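Long-range contact in C3-degrading proteinase (CppA protein) (Streptococcus pneumoniae, PDB 3E0R), which probably degrades complement component C3 as a proteinase, though both of its family domains belong to the glyoxalase clan: residues Arg64-Leu74 with Gln184-Asp195. Sequence-based numbering, arbitrary orientation.
Sequences RTRKVEGRKKL and QDLTVDNTVTWD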
ATOM      1  N   ARG A  64       7.979  15.731 -14.293  1.00 34.11           N
ATOM      2  CA  ARG A  64       8.705  14.494 -14.576  1.00 34.30           C
ATOM      3  C   ARG A  64       7.744  13.285 -14.682  1.00 32.61           C
ATOM      4  O   ARG A  64       8.148  12.167 -15.007  1.00 32.92           O
ATOM      5  CB  ARG A  64       9.674  14.241 -13.401  1.00 34.31           C
ATOM      6  CG  ARG A  64      11.103  13.833 -13.769  1.00 36.53           C
ATOM      7  CD  ARG A  64      11.665  12.819 -12.747  1.00 37.41           C
ATOM      8  NE  ARG A  64      11.723  13.353 -11.372  1.00 40.88           N
ATOM      9  CZ  ARG A  64      11.372  12.681 -10.262  1.00 41.36           C
ATOM     10  NH1 ARG A  64      10.893  11.451 -10.325  1.00 41.96           N
ATOM     11  NH2 ARG A  64      11.490  13.254  -9.064  1.00 40.92           N
ATOM     12  N   THR A  65       6.482  13.501 -14.370  1.00 30.38           N
ATOM     13  CA  THR A  65       5.630  12.398 -14.001  1.00 29.23           C
ATOM     14  C   THR A  65       4.263  12.550 -14.660  1.00 27.78           C
ATOM     15  O   THR A  65       3.831  13.669 -14.965  1.00 27.44           O
ATOM     16  CB  THR A  65       5.558  12.332 -12.443  1.00 29.28           C
ATOM     17  OG1 THR A  65       6.873  12.539 -11.913  1.00 28.41           O
ATOM     18  CG2 THR A  65       5.022  10.998 -11.957  1.00 28.65           C
ATOM     19  N   ARG A  66       3.607  11.423 -14.921  1.00 26.41           N
ATOM     20  CA  ARG A  66       2.265  11.455 -15.456  1.00 25.32           C
ATOM     21  C   ARG A  66       1.362  10.397 -14.866  1.00 25.24           C
ATOM     22  O   ARG A  66       1.791   9.524 -14.133  1.00 25.22           O
ATOM     23  CB  ARG A  66       2.275  11.339 -16.990  1.00 25.78           C
ATOM     24  CG  ARG A  66       2.734  10.005 -17.492  1.00 25.25           C
ATOM     25  CD  ARG A  66       2.375   9.763 -18.935  1.00 23.55           C
ATOM     26  NE  ARG A  66       2.993   8.510 -19.355  1.00 20.67           N
ATOM     27  CZ  ARG A  66       2.443   7.309 -19.246  1.00 21.46           C
ATOM     28  NH1 ARG A  66       3.129   6.242 -19.636  1.00 22.21           N
ATOM     29  NH2 ARG A  66       1.220   7.150 -18.749  1.00 22.58           N
ATOM     30  N   LYS A  67       0.087  10.519 -15.205  1.00 25.10           N
ATOM     31  CA  LYS A  67      -0.966   9.679 -14.718  1.00 25.28           C
ATOM     32  C   LYS A  67      -0.889   8.334 -15.462  1.00 24.46           C
ATOM     33  O   LYS A  67      -0.629   8.298 -16.667  1.00 23.41           O
ATOM     34  CB  LYS A  67      -2.301  10.388 -14.990  1.00 26.30           C
ATOM     35  CG  LYS A  67      -3.355  10.264 -13.876  1.00 30.70           C
ATOM     36  CD  LYS A  67      -3.148  11.254 -12.659  1.00 33.99           C
ATOM     37  CE  LYS A  67      -4.521  11.701 -11.964  1.00 33.74           C
ATOM     38  NZ  LYS A  67      -4.586  11.643 -10.416  1.00 30.78           N
ATOM     39  N   VAL A  68      -1.123   7.233 -14.752  1.00 24.13           N
ATOM     40  CA  VAL A  68      -1.301   5.919 -15.417  1.00 23.71           C
ATOM     41  C   VAL A  68      -2.497   5.952 -16.393  1.00 23.87           C
ATOM     42  O   VAL A  68      -3.513   6.593 -16.145  1.00 23.37           O
ATOM     43  CB  VAL A  68      -1.455   4.714 -14.406  1.00 23.82           C
ATOM     44  CG1 VAL A  68      -1.611   3.352 -15.172  1.00 17.95           C
ATOM     45  CG2 VAL A  68      -0.286   4.673 -13.397  1.00 20.79           C
ATOM     46  N   GLU A  69      -2.314   5.303 -17.535  1.00 24.34           N
ATOM     47  CA  GLU A  69      -3.391   5.007 -18.448  1.00 25.20           C
ATOM     48  C   GLU A  69      -3.675   3.516 -18.317  1.00 24.67           C
ATOM     49  O   GLU A  69      -2.796   2.660 -18.523  1.00 23.80           O
ATOM     50  CB  GLU A  69      -3.016   5.328 -19.907  1.00 26.11           C
ATOM     51  CG  GLU A  69      -2.797   6.824 -20.191  1.00 29.08           C
ATOM     52  CD  GLU A  69      -4.092   7.642 -20.094  1.00 33.50           C
ATOM     53  OE1 GLU A  69      -5.141   7.163 -20.652  1.00 35.95           O
ATOM     54  OE2 GLU A  69      -4.045   8.751 -19.464  1.00 32.75           O
ATOM     55  N   GLY A  70      -4.919   3.213 -17.971  1.00 24.12           N
ATOM     56  CA  GLY A  70      -5.332   1.829 -17.811  1.00 23.77           C
ATOM     57  C   GLY A  70      -5.101   1.398 -16.390  1.00 22.67           C
ATOM     58  O   GLY A  70      -5.061   2.206 -15.481  1.00 21.49           O
ATOM     59  N   ARG A  71      -4.981   0.093 -16.217  1.00 22.49           N
ATOM     60  CA  ARG A  71      -4.842  -0.484 -14.911  1.00 21.53           C
ATOM     61  C   ARG A  71      -3.527  -0.015 -14.317  1.00 21.71           C
ATOM     62  O   ARG A  71      -2.505   0.177 -15.039  1.00 22.03           O
ATOM     63  CB  ARG A  71      -4.928  -2.014 -14.972  1.00 21.10           C
ATOM     64  CG  ARG A  71      -6.314  -2.519 -14.799  1.00 20.04           C
ATOM     65  CD  ARG A  71      -6.413  -4.027 -14.913  1.00 19.35           C
ATOM     66  NE  ARG A  71      -7.798  -4.448 -14.728  1.00 17.51           N
ATOM     67  CZ  ARG A  71      -8.203  -5.687 -14.470  1.00 16.89           C
ATOM     68  NH1 ARG A  71      -7.334  -6.682 -14.335  1.00 16.47           N
ATOM     69  NH2 ARG A  71      -9.504  -5.925 -14.341  1.00 17.25           N
ATOM     70  N   LYS A  72      -3.549   0.184 -13.006  1.00 21.61           N
ATOM     71  CA  LYS A  72      -2.318   0.561 -12.285  1.00 22.25           C
ATOM     72  C   LYS A  72      -1.712  -0.712 -11.775  1.00 21.40           C
ATOM     73  O   LYS A  72      -2.410  -1.709 -11.593  1.00 21.35           O
ATOM     74  CB  LYS A  72      -2.619   1.499 -11.111  1.00 22.28           C
ATOM     75  CG  LYS A  72      -3.182   2.852 -11.464  1.00 22.86           C
ATOM     76  CD  LYS A  72      -3.245   3.761 -10.209  1.00 23.88           C
ATOM     77  CE  LYS A  72      -1.993   4.633 -10.047  1.00 25.39           C
ATOM     78  NZ  LYS A  72      -1.942   5.408  -8.751  1.00 23.86           N
ATOM     79  N   LYS A  73      -0.411  -0.674 -11.512  1.00 21.22           N
ATOM     80  CA  LYS A  73       0.291  -1.800 -10.855  1.00 20.51           C
ATOM     81  C   LYS A  73      -0.394  -2.106  -9.500  1.00 20.66           C
ATOM     82  O   LYS A  73      -0.607  -3.253  -9.139  1.00 20.57           O
ATOM     83  CB  LYS A  73       1.770  -1.470 -10.700  1.00 20.00           C
ATOM     84  CG  LYS A  73       2.495  -1.291 -12.021  1.00 19.00           C
ATOM     85  CD  LYS A  73       3.993  -1.006 -11.778  1.00 19.49           C
ATOM     86  CE  LYS A  73       4.658  -0.255 -12.943  1.00 18.51           C
ATOM     87  NZ  LYS A  73       6.148  -0.094 -12.788  1.00 18.79           N
ATOM     88  N   LEU A  74      -0.808  -1.064  -8.795  1.00 21.08           N
ATOM     89  CA  LEU A  74      -1.612  -1.217  -7.583  1.00 21.17           C
ATOM     90  C   LEU A  74      -3.039  -1.369  -8.037  1.00 21.56           C
ATOM     91  O   LEU A  74      -3.628  -0.428  -8.538  1.00 23.92           O
ATOM     92  CB  LEU A  74      -1.481  -0.016  -6.616  1.00 21.23           C
ATOM     93  CG  LEU A  74      -2.279  -0.217  -5.292  1.00 20.48           C
ATOM     94  CD1 LEU A  74      -1.613  -1.166  -4.411  1.00 16.70           C
ATOM     95  CD2 LEU A  74      -2.516   1.067  -4.565  1.00 19.89           C
ATOM     96  N   GLN A 184      -0.839  -0.748 -20.674  1.00 28.08           N
ATOM     97  CA  GLN A 184       0.427  -0.190 -21.162  1.00 28.42           C
ATOM     98  C   GLN A 184       1.431   0.103 -20.044  1.00 28.40           C
ATOM     99  O   GLN A 184       2.620  -0.133 -20.209  1.00 29.34           O
ATOM    100  CB  GLN A 184       0.175   1.077 -22.013  1.00 28.79           C
ATOM    101  CG  GLN A 184      -0.635   2.212 -21.329  1.00 29.45           C
ATOM    102  CD  GLN A 184      -0.464   3.575 -22.032  1.00 30.42           C
ATOM    103  OE1 GLN A 184      -1.032   3.802 -23.093  1.00 29.45           O
ATOM    104  NE2 GLN A 184       0.305   4.496 -21.408  1.00 34.38           N
ATOM    105  N   ASP A 185       0.948   0.571 -18.899  1.00 28.13           N
ATOM    106  CA  ASP A 185       1.812   1.053 -17.805  1.00 27.72           C
ATOM    107  C   ASP A 185       2.110   0.048 -16.684  1.00 27.68           C
ATOM    108  O   ASP A 185       2.723   0.406 -15.643  1.00 29.46           O
ATOM    109  CB  ASP A 185       1.188   2.338 -17.207  1.00 27.47           C
ATOM    110  CG  ASP A 185       1.090   3.469 -18.225  1.00 26.92           C
ATOM    111  OD1 ASP A 185       1.701   3.355 -19.311  1.00 23.66           O
ATOM    112  OD2 ASP A 185       0.391   4.462 -17.941  1.00 26.36           O
ATOM    113  N   LEU A 186       1.730  -1.205 -16.883  1.00 26.95           N
ATOM    114  CA  LEU A 186       1.868  -2.228 -15.842  1.00 26.66           C
ATOM    115  C   LEU A 186       3.301  -2.662 -15.606  1.00 26.17           C
ATOM    116  O   LEU A 186       3.598  -3.302 -14.603  1.00 25.91           O
ATOM    117  CB  LEU A 186       1.024  -3.462 -16.200  1.00 26.98           C
ATOM    118  CG  LEU A 186      -0.482  -3.399 -16.000  1.00 27.29           C
ATOM    119  CD1 LEU A 186      -1.114  -4.760 -16.400  1.00 22.16           C
ATOM    120  CD2 LEU A 186      -0.768  -2.985 -14.563  1.00 22.71           C
ATOM    121  N   THR A 187       4.188  -2.362 -16.556  1.00 27.14           N
ATOM    122  CA  THR A 187       5.640  -2.597 -16.389  1.00 26.91           C
ATOM    123  C   THR A 187       6.535  -1.351 -16.637  1.00 27.09           C
ATOM    124  O   THR A 187       7.767  -1.464 -16.723  1.00 27.00           O
ATOM    125  CB  THR A 187       6.099  -3.758 -17.277  1.00 27.07           C
ATOM    126  OG1 THR A 187       6.132  -3.334 -18.645  1.00 27.70           O
ATOM    127  CG2 THR A 187       5.152  -4.975 -17.117  1.00 25.24           C
ATOM    128  N   VAL A 188       5.932  -0.164 -16.671  1.00 27.06           N
ATOM    129  CA  VAL A 188       6.657   1.085 -16.955  1.00 27.54           C
ATOM    130  C   VAL A 188       7.748   1.389 -15.882  1.00 28.77           C
ATOM    131  O   VAL A 188       7.574   1.124 -14.686  1.00 29.33           O
ATOM    132  CB  VAL A 188       5.629   2.286 -17.090  1.00 27.08           C
ATOM    133  CG1 VAL A 188       5.094   2.725 -15.742  1.00 24.87           C
ATOM    134  CG2 VAL A 188       6.215   3.454 -17.780  1.00 26.79           C
ATOM    135  N   ASP A 189       8.876   1.955 -16.296  1.00 29.37           N
ATOM    136  CA  ASP A 189       9.836   2.444 -15.322  1.00 30.03           C
ATOM    137  C   ASP A 189       9.144   3.346 -14.247  1.00 30.24           C
ATOM    138  O   ASP A 189       8.277   4.171 -14.574  1.00 30.03           O
ATOM    139  CB  ASP A 189      10.967   3.199 -16.017  1.00 30.98           C
ATOM    140  CG  ASP A 189      12.050   3.618 -15.056  1.00 34.49           C
ATOM    141  OD1 ASP A 189      12.312   2.858 -14.089  1.00 40.65           O
ATOM    142  OD2 ASP A 189      12.659   4.686 -15.268  1.00 37.89           O
ATOM    143  N   ASN A 190       9.549   3.184 -12.986  1.00 29.40           N
ATOM    144  CA  ASN A 190       8.791   3.737 -11.873  1.00 29.51           C
ATOM    145  C   ASN A 190       8.847   5.242 -11.695  1.00 29.50           C
ATOM    146  O   ASN A 190       8.115   5.806 -10.866  1.00 30.52           O
ATOM    147  CB  ASN A 190       9.106   3.011 -10.551  1.00 29.73           C
ATOM    148  CG  ASN A 190      10.472   3.320  -9.977  1.00 29.41           C
ATOM    149  OD1 ASN A 190      10.619   3.316  -8.769  1.00 32.12           O
ATOM    150  ND2 ASN A 190      11.474   3.489 -10.805  1.00 25.92           N
ATOM    151  N   THR A 191       9.711   5.883 -12.476  1.00 28.31           N
ATOM    152  CA  THR A 191       9.771   7.325 -12.571  1.00 27.17           C
ATOM    153  C   THR A 191       8.701   7.879 -13.530  1.00 26.84           C
ATOM    154  O   THR A 191       8.464   9.087 -13.549  1.00 27.24           O
ATOM    155  CB  THR A 191      11.125   7.736 -13.138  1.00 27.41           C
ATOM    156  OG1 THR A 191      11.305   7.050 -14.379  1.00 27.87           O
ATOM    157  CG2 THR A 191      12.248   7.353 -12.201  1.00 26.47           C
ATOM    158  N   VAL A 192       8.074   7.020 -14.331  1.00 25.72           N
ATOM    159  CA  VAL A 192       7.251   7.509 -15.441  1.00 25.03           C
ATOM    160  C   VAL A 192       5.849   7.981 -14.974  1.00 25.16           C
ATOM    161  O   VAL A 192       5.323   9.003 -15.510  1.00 25.91           O
ATOM    162  CB  VAL A 192       7.197   6.492 -16.657  1.00 24.89           C
ATOM    163  CG1 VAL A 192       6.181   6.943 -17.741  1.00 20.88           C
ATOM    164  CG2 VAL A 192       8.627   6.284 -17.286  1.00 22.18           C
ATOM    165  N   THR A 193       5.286   7.270 -13.991  1.00 23.67           N
ATOM    166  CA  THR A 193       3.875   7.397 -13.599  1.00 23.19           C
ATOM    167  C   THR A 193       3.754   7.534 -12.100  1.00 22.34           C
ATOM    168  O   THR A 193       4.686   7.154 -11.392  1.00 23.16           O
ATOM    169  CB  THR A 193       3.048   6.139 -14.031  1.00 23.63           C
ATOM    170  OG1 THR A 193       3.667   4.967 -13.467  1.00 25.95           O
ATOM    171  CG2 THR A 193       2.938   6.018 -15.616  1.00 20.73           C
ATOM    172  N   TRP A 194       2.621   8.057 -11.618  1.00 21.30           N
ATOM    173  CA  TRP A 194       2.231   7.977 -10.161  1.00 20.88           C
ATOM    174  C   TRP A 194       1.615   6.640  -9.838  1.00 20.52           C
ATOM    175  O   TRP A 194       0.473   6.367 -10.217  1.00 22.30           O
ATOM    176  CB  TRP A 194       1.258   9.116  -9.776  1.00 20.72           C
ATOM    177  CG  TRP A 194       1.921  10.501  -9.820  1.00 20.35           C
ATOM    178  CD1 TRP A 194       2.882  10.983  -8.958  1.00 20.52           C
ATOM    179  CD2 TRP A 194       1.704  11.551 -10.797  1.00 20.75           C
ATOM    180  NE1 TRP A 194       3.267  12.248  -9.336  1.00 20.02           N
ATOM    181  CE2 TRP A 194       2.540  12.634 -10.437  1.00 20.24           C
ATOM    182  CE3 TRP A 194       0.851  11.693 -11.903  1.00 19.38           C
ATOM    183  CZ2 TRP A 194       2.568  13.815 -11.152  1.00 19.99           C
ATOM    184  CZ3 TRP A 194       0.874  12.875 -12.617  1.00 20.37           C
ATOM    185  CH2 TRP A 194       1.736  13.926 -12.238  1.00 20.99           C
ATOM    186  N   ASP A 195       2.359   5.751  -9.195  1.00 19.52           N
ATOM    187  CA  ASP A 195       1.862   4.369  -8.972  1.00 18.65           C
ATOM    188  C   ASP A 195       2.645   3.792  -7.826  1.00 17.74           C
ATOM    189  O   ASP A 195       3.472   4.480  -7.291  1.00 16.69           O
ATOM    190  CB  ASP A 195       2.102   3.500 -10.224  1.00 17.93           C
ATOM    191  CG  ASP A 195       1.163   2.267 -10.309  1.00 18.15           C
ATOM    192  OD1 ASP A 195       0.497   1.838  -9.324  1.00 13.01           O
ATOM    193  OD2 ASP A 195       1.085   1.760 -11.420  1.00 12.87           O
TER
HETATM  194  O   HOH W   1      -1.418   7.596 -12.025  1.00 32.20           O
HETATM  195  O   HOH W   2      -1.783   0.241 -17.740  1.00 26.91           O
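Arg66 meets the buried carboxylate of Asp185 end-on; its chain, extended from CG to NE, carries the guanidinium across, the two side chains coming from opposite directions. Its two end nitrogens match the two oxygens: NH2 lies 2.9 Å from Asp185 OD2 in a salt bridge, and NH1 bonds OD1 almost straight (176°), although the two planes are turned 50° apart. Each oxygen takes a second donor from the other face of the carboxylate: Glu69 N at OD2, Gln184 NE2 at OD1. Four bonds thus fix the rotation of Asp185, while Thr193 CG2 lies over one face of the guanidinium.

Thr65 crosses Trp194 obliquely. With OG1 beside the backbone N (chi1 -43°), hydrogen-bonded to Pro61 O, its methyl CG2 sits 3.4 Å from the centroid of the five-membered ring, a CH-pi contact suiting a branched residue against a flat indole. Arg66 N to Val192 O and Trp194 N to Arg66 O form a single backbone bridge; Trp194 NE1 turns to Ala60 O.

Asp195 receives two successive amides, Lys73 N at OD2 (2.9 Å) and Leu74 N at OD1 (3.2 Å), both on the syn side, a task suited to a short carboxylate. Lys73 is long enough to run past Asp195 and place NZ 2.7 Å from Val188 O; Asn235 O also accepts from NZ.

Two loops, each leading into a strand of a different sheet, are therefore joined by a salt bridge, a short backbone bridge and two aspartates accepting backbone N-H groups, and the cationic Arg66 probably favours an ionised Asp185.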